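Local coordinates for nucleoprotein (Human coronavirus NL63, PDB 5N4K) that probably packages the viral RNA genome into a helical ribonucleocapsid, this chain being its N-terminal RNA-binding domain, at residues Arg23-Leu35 with Leu123-Pro135. Sequence-based numbering, arbitrary orientation.
Sequences RKKFPPPSFYMPL and LGNRKRNQKPLEP. With SO4 (sulfate ion), chain C; SO4 (sulfate ion), chain E.
R126 lays its guanidinium between two prolines, with P29 CB 3.4 Å above the centre of one face and P132 CD over the rim of the opposite one. With CG anti to the backbone N (chi1 -165°) and a bend at chi3, the head comes round to the carbonyl oxygens of its own loop: NE donates to K127 O and NH1 to R128 O, both near the guanidinium plane. NH2 crosses to S30 O (2.9 Å), lying in that carbonyl's plane, and with NH1 also grips a sulfate, probably from the crystallisation liquor. Five bonds thus fix the group's rotation. F31 runs past R126 in the opposite direction; R126 CB makes a CH-pi contact over its ring face, 4.2 Å from the centroid, while the ring edge meets G124 O at CE2 (3.3 Å). Farther along, L133 N donates almost straight to F31 O (2.9 Å) and L133 O receives M33 N (2.8 Å), a single beta bridge centred on Y32 and L133. At the other end F26 CD2 lies over the R128 guanidinium, the planes 51° apart, and R128 also forms a salt bridge with E70 of the second subunit. The paired loops, flanking the antiparallel sheet, belong to the coronavirus nucleocapsid N-terminal domain fold, and the sulfates held by R126, R128 N and K24 are consistent with phosphate-binding positions in its predicted RNA-binding region.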
loop_
_atom_site.group_PDB
_atom_site.type_symbol
_atom_site.label_atom_id
_atom_site.label_comp_id
_atom_site.label_asym_id
_atom_site.label_seq_id
_atom_site.Cartn_x
_atom_site.Cartn_y
_atom_site.Cartn_z
ATOM N N ARG A 23 -6.814 0.287 16.281
ATOM C CA ARG A 23 -6.059 -0.197 15.131
ATOM C C ARG A 23 -6.587 -1.545 14.650
ATOM O O ARG A 23 -7.053 -2.400 15.431
ATOM C CB ARG A 23 -4.550 -0.235 15.436
ATOM C CG ARG A 23 -4.092 -1.374 16.323
ATOM C CD ARG A 23 -2.678 -1.099 16.826
ATOM N NE ARG A 23 -2.313 -1.923 17.982
ATOM C CZ ARG A 23 -1.072 -2.047 18.467
ATOM N NH1 ARG A 23 -0.065 -1.405 17.875
ATOM N NH2 ARG A 23 -0.840 -2.812 19.554
ATOM N N LYS A 24 -6.529 -1.685 13.328
ATOM C CA LYS A 24 -6.912 -2.853 12.592
ATOM C C LYS A 24 -5.688 -3.503 11.994
ATOM O O LYS A 24 -4.643 -2.854 11.791
ATOM C CB LYS A 24 -7.881 -2.445 11.457
ATOM C CG LYS A 24 -9.132 -1.792 12.052
ATOM C CD LYS A 24 -10.221 -1.594 11.038
ATOM C CE LYS A 24 -11.315 -0.684 11.573
ATOM N NZ LYS A 24 -12.186 -1.442 12.489
ATOM N N LYS A 25 -5.790 -4.768 11.699
ATOM C CA LYS A 25 -4.612 -5.465 11.275
ATOM C C LYS A 25 -4.225 -5.316 9.824
ATOM O O LYS A 25 -3.089 -5.549 9.510
ATOM C CB LYS A 25 -4.695 -6.890 11.653
ATOM C CG LYS A 25 -5.816 -7.656 11.032
ATOM C CD LYS A 25 -5.844 -9.057 11.680
ATOM C CE LYS A 25 -5.989 -10.103 10.599
ATOM N NZ LYS A 25 -5.577 -11.468 11.039
ATOM N N PHE A 26 -5.150 -4.926 8.920
ATOM C CA PHE A 26 -4.895 -4.872 7.511
ATOM C C PHE A 26 -5.210 -3.456 7.055
ATOM O O PHE A 26 -5.961 -2.736 7.710
ATOM C CB PHE A 26 -5.810 -5.791 6.716
ATOM C CG PHE A 26 -5.583 -7.245 6.923
ATOM C CD1 PHE A 26 -4.328 -7.769 6.917
ATOM C CD2 PHE A 26 -6.669 -8.100 6.963
ATOM C CE1 PHE A 26 -4.131 -9.119 7.086
ATOM C CE2 PHE A 26 -6.483 -9.460 7.104
ATOM C CZ PHE A 26 -5.216 -9.960 7.155
ATOM N N PRO A 27 -4.610 -3.071 5.937
ATOM C CA PRO A 27 -4.979 -1.762 5.417
ATOM C C PRO A 27 -6.428 -1.735 4.981
ATOM O O PRO A 27 -7.034 -2.793 4.719
ATOM C CB PRO A 27 -4.049 -1.598 4.224
ATOM C CG PRO A 27 -3.644 -2.902 3.849
ATOM C CD PRO A 27 -3.601 -3.736 5.097
ATOM N N PRO A 28 -6.993 -0.525 4.921
ATOM C CA PRO A 28 -8.423 -0.472 4.678
ATOM C C PRO A 28 -8.824 -0.917 3.283
ATOM O O PRO A 28 -8.137 -0.638 2.296
ATOM C CB PRO A 28 -8.765 1.009 4.821
ATOM C CG PRO A 28 -7.559 1.634 5.302
ATOM C CD PRO A 28 -6.387 0.798 5.169
ATOM N N PRO A 29 -10.018 -1.571 3.199
ATOM C CA PRO A 29 -10.525 -1.935 1.894
ATOM C C PRO A 29 -11.213 -0.770 1.195
ATOM O O PRO A 29 -11.715 0.135 1.810
ATOM C CB PRO A 29 -11.606 -3.025 2.208
ATOM C CG PRO A 29 -11.796 -3.046 3.613
ATOM C CD PRO A 29 -10.960 -2.003 4.295
ATOM N N SER A 30 -11.245 -0.856 -0.121
ATOM C CA SER A 30 -11.931 0.121 -0.982
ATOM C C SER A 30 -13.407 -0.177 -1.007
ATOM O O SER A 30 -13.828 -1.312 -0.957
ATOM C CB SER A 30 -11.356 0.014 -2.379
ATOM O OG SER A 30 -12.016 0.796 -3.364
ATOM N N PHE A 31 -14.189 0.868 -1.146
ATOM C CA PHE A 31 -15.624 0.704 -1.394
ATOM C C PHE A 31 -15.894 0.044 -2.721
ATOM O O PHE A 31 -17.063 -0.435 -2.940
ATOM C CB PHE A 31 -16.353 2.028 -1.362
ATOM C CG PHE A 31 -16.509 2.625 -0.005
ATOM C CD1 PHE A 31 -17.461 2.132 0.844
ATOM C CD2 PHE A 31 -15.770 3.694 0.459
ATOM C CE1 PHE A 31 -17.627 2.601 2.117
ATOM C CE2 PHE A 31 -15.934 4.201 1.751
ATOM C CZ PHE A 31 -16.885 3.635 2.616
ATOM N N TYR A 32 -14.957 0.042 -3.659
ATOM C CA TYR A 32 -15.191 -0.364 -5.016
ATOM C C TYR A 32 -14.309 -1.524 -5.449
ATOM O O TYR A 32 -13.208 -1.676 -4.957
ATOM C CB TYR A 32 -14.975 0.810 -6.007
ATOM C CG TYR A 32 -15.845 1.959 -5.687
ATOM C CD1 TYR A 32 -17.209 1.972 -6.060
ATOM C CD2 TYR A 32 -15.384 3.076 -4.935
ATOM C CE1 TYR A 32 -18.077 2.980 -5.672
ATOM C CE2 TYR A 32 -16.216 4.080 -4.525
ATOM C CZ TYR A 32 -17.550 4.029 -4.886
ATOM O OH TYR A 32 -18.419 5.019 -4.619
ATOM N N MET A 33 -14.794 -2.328 -6.399
ATOM C CA MET A 33 -13.942 -3.221 -7.118
ATOM C C MET A 33 -12.790 -2.484 -7.772
ATOM O O MET A 33 -12.946 -1.320 -8.167
ATOM C CB MET A 33 -14.761 -4.000 -8.201
ATOM C CG MET A 33 -15.695 -5.070 -7.570
ATOM S SD MET A 33 -14.876 -6.372 -6.675
ATOM C CE MET A 33 -14.141 -7.324 -8.024
ATOM N N PRO A 34 -11.653 -3.142 -7.958
ATOM C CA PRO A 34 -10.529 -2.515 -8.680
ATOM C C PRO A 34 -10.772 -2.426 -10.161
ATOM O O PRO A 34 -11.652 -3.105 -10.741
ATOM C CB PRO A 34 -9.360 -3.420 -8.375
ATOM C CG PRO A 34 -9.983 -4.773 -8.139
ATOM C CD PRO A 34 -11.310 -4.503 -7.553
ATOM N N LEU A 35 -9.929 -1.628 -10.830
ATOM C CA LEU A 35 -9.769 -1.675 -12.260
ATOM C C LEU A 35 -8.463 -2.419 -12.531
ATOM O O LEU A 35 -7.497 -2.431 -11.720
ATOM C CB LEU A 35 -9.689 -0.302 -12.897
ATOM C CG LEU A 35 -10.832 0.597 -12.508
ATOM C CD1 LEU A 35 -10.580 2.003 -13.142
ATOM C CD2 LEU A 35 -12.145 0.018 -12.889
ATOM N N LEU A 123 -16.086 10.126 4.413
ATOM C CA LEU A 123 -16.607 8.848 3.955
ATOM C C LEU A 123 -15.999 7.637 4.577
ATOM O O LEU A 123 -16.615 6.562 4.446
ATOM C CB LEU A 123 -16.559 8.782 2.425
ATOM C CG LEU A 123 -17.416 9.882 1.787
ATOM C CD1 LEU A 123 -17.277 9.888 0.311
ATOM C CD2 LEU A 123 -18.898 9.636 2.073
ATOM N N GLY A 124 -14.842 7.746 5.211
ATOM C CA GLY A 124 -14.212 6.596 5.781
ATOM C C GLY A 124 -13.870 5.548 4.766
ATOM O O GLY A 124 -13.676 5.754 3.609
ATOM N N ASN A 125 -13.857 4.300 5.295
ATOM C CA ASN A 125 -13.536 3.134 4.561
ATOM C C ASN A 125 -14.634 2.064 4.593
ATOM O O ASN A 125 -15.482 2.102 5.529
ATOM C CB ASN A 125 -12.243 2.469 5.138
ATOM C CG ASN A 125 -11.097 3.456 5.200
ATOM O OD1 ASN A 125 -10.631 3.892 4.153
ATOM N ND2 ASN A 125 -10.764 3.903 6.359
ATOM N N ARG A 126 -14.560 1.160 3.610
ATOM C CA ARG A 126 -15.541 0.076 3.561
ATOM C C ARG A 126 -15.310 -0.856 4.747
ATOM O O ARG A 126 -14.190 -1.162 5.094
ATOM C CB ARG A 126 -15.376 -0.669 2.277
ATOM C CG ARG A 126 -16.582 -1.582 1.972
ATOM C CD ARG A 126 -16.198 -2.547 0.946
ATOM N NE ARG A 126 -15.473 -3.643 1.537
ATOM C CZ ARG A 126 -14.578 -4.411 0.962
ATOM N NH1 ARG A 126 -14.166 -5.515 1.549
ATOM N NH2 ARG A 126 -14.052 -4.118 -0.202
ATOM N N LYS A 127 -16.439 -1.356 5.290
ATOM C CA LYS A 127 -16.313 -2.467 6.238
ATOM C C LYS A 127 -15.902 -3.738 5.521
ATOM O O LYS A 127 -16.315 -4.039 4.392
ATOM C CB LYS A 127 -17.612 -2.701 6.995
ATOM C CG LYS A 127 -18.119 -1.444 7.676
ATOM N N ARG A 128 -15.034 -4.518 6.162
ATOM C CA ARG A 128 -14.466 -5.641 5.512
ATOM C C ARG A 128 -15.486 -6.646 4.991
ATOM O O ARG A 128 -15.309 -7.209 3.927
ATOM C CB ARG A 128 -13.566 -6.398 6.500
ATOM C CG ARG A 128 -12.294 -5.630 6.798
ATOM C CD ARG A 128 -11.402 -6.442 7.743
ATOM N NE ARG A 128 -10.954 -7.690 7.132
ATOM C CZ ARG A 128 -10.111 -7.805 6.100
ATOM N NH1 ARG A 128 -9.598 -6.713 5.506
ATOM N NH2 ARG A 128 -9.764 -9.027 5.660
ATOM N N ASN A 129 -16.542 -6.851 5.783
ATOM C CA ASN A 129 -17.599 -7.790 5.375
ATOM C C ASN A 129 -18.645 -7.232 4.444
ATOM O O ASN A 129 -19.597 -7.937 4.099
ATOM C CB ASN A 129 -18.282 -8.388 6.611
ATOM C CG ASN A 129 -19.156 -7.392 7.362
ATOM O OD1 ASN A 129 -19.464 -6.312 6.892
ATOM N ND2 ASN A 129 -19.568 -7.775 8.584
ATOM N N GLN A 130 -18.557 -5.952 4.070
ATOM C CA GLN A 130 -19.460 -5.363 3.025
ATOM C C GLN A 130 -18.832 -5.682 1.670
ATOM O O GLN A 130 -17.635 -5.587 1.473
ATOM C CB GLN A 130 -19.909 -3.836 3.178
ATOM C CG GLN A 130 -19.187 -2.750 4.052
ATOM C CD GLN A 130 -19.572 -1.218 3.834
ATOM O OE1 GLN A 130 -19.063 -0.313 4.524
ATOM N NE2 GLN A 130 -20.468 -0.937 2.867
ATOM N N LYS A 131 -19.635 -6.055 0.706
ATOM C CA LYS A 131 -19.058 -6.381 -0.591
ATOM C C LYS A 131 -18.701 -5.046 -1.360
ATOM O O LYS A 131 -19.444 -4.069 -1.284
ATOM C CB LYS A 131 -20.092 -7.138 -1.422
ATOM C CG LYS A 131 -19.524 -7.921 -2.572
ATOM N N PRO A 132 -17.557 -5.057 -2.034
ATOM C CA PRO A 132 -17.227 -3.923 -2.900
ATOM C C PRO A 132 -18.241 -3.687 -4.016
ATOM O O PRO A 132 -18.912 -4.618 -4.492
ATOM C CB PRO A 132 -15.842 -4.293 -3.441
ATOM C CG PRO A 132 -15.776 -5.734 -3.379
ATOM C CD PRO A 132 -16.583 -6.134 -2.194
ATOM N N LEU A 133 -18.449 -2.476 -4.375
ATOM C CA LEU A 133 -19.339 -2.154 -5.498
ATOM C C LEU A 133 -18.594 -2.067 -6.786
ATOM O O LEU A 133 -17.486 -1.618 -6.863
ATOM C CB LEU A 133 -19.975 -0.841 -5.194
ATOM C CG LEU A 133 -20.754 -0.676 -3.857
ATOM C CD1 LEU A 133 -20.833 0.779 -3.521
ATOM C CD2 LEU A 133 -22.163 -1.168 -4.054
ATOM N N GLU A 134 -19.231 -2.378 -7.916
ATOM C CA GLU A 134 -18.673 -2.144 -9.188
ATOM C C GLU A 134 -18.694 -0.617 -9.403
ATOM O O GLU A 134 -19.720 0.088 -9.269
ATOM C CB GLU A 134 -19.587 -2.772 -10.313
ATOM C CG GLU A 134 -19.085 -2.374 -11.703
ATOM C CD GLU A 134 -19.650 -3.228 -12.803
ATOM O OE1 GLU A 134 -20.609 -2.746 -13.443
ATOM O OE2 GLU A 134 -19.103 -4.335 -13.006
ATOM N N PRO A 135 -17.522 -0.016 -9.741
ATOM C CA PRO A 135 -17.502 1.445 -9.950
ATOM C C PRO A 135 -18.088 1.878 -11.266
ATOM O O PRO A 135 -17.737 1.289 -12.287
ATOM C CB PRO A 135 -16.027 1.727 -9.863
ATOM C CG PRO A 135 -15.326 0.564 -10.363
ATOM C CD PRO A 135 -16.200 -0.610 -9.900
HETATM S S SO4 C . -13.707 -3.936 9.880
HETATM O O1 SO4 C . -14.192 -3.548 8.552
HETATM O O2 SO4 C . -13.729 -2.779 10.780
HETATM O O3 SO4 C . -14.675 -4.954 10.349
HETATM O O4 SO4 C . -12.362 -4.553 9.925
HETATM S S SO4 E . -11.487 -7.017 -0.485
HETATM O O1 SO4 E . -10.126 -7.197 -1.034
HETATM O O2 SO4 E . -12.331 -6.100 -1.295
HETATM O O3 SO4 E . -12.087 -8.373 -0.457
HETATM O O4 SO4 E . -11.405 -6.661 0.952
HETATM O O HOH W 1 -18.774 -1.031 -0.781
#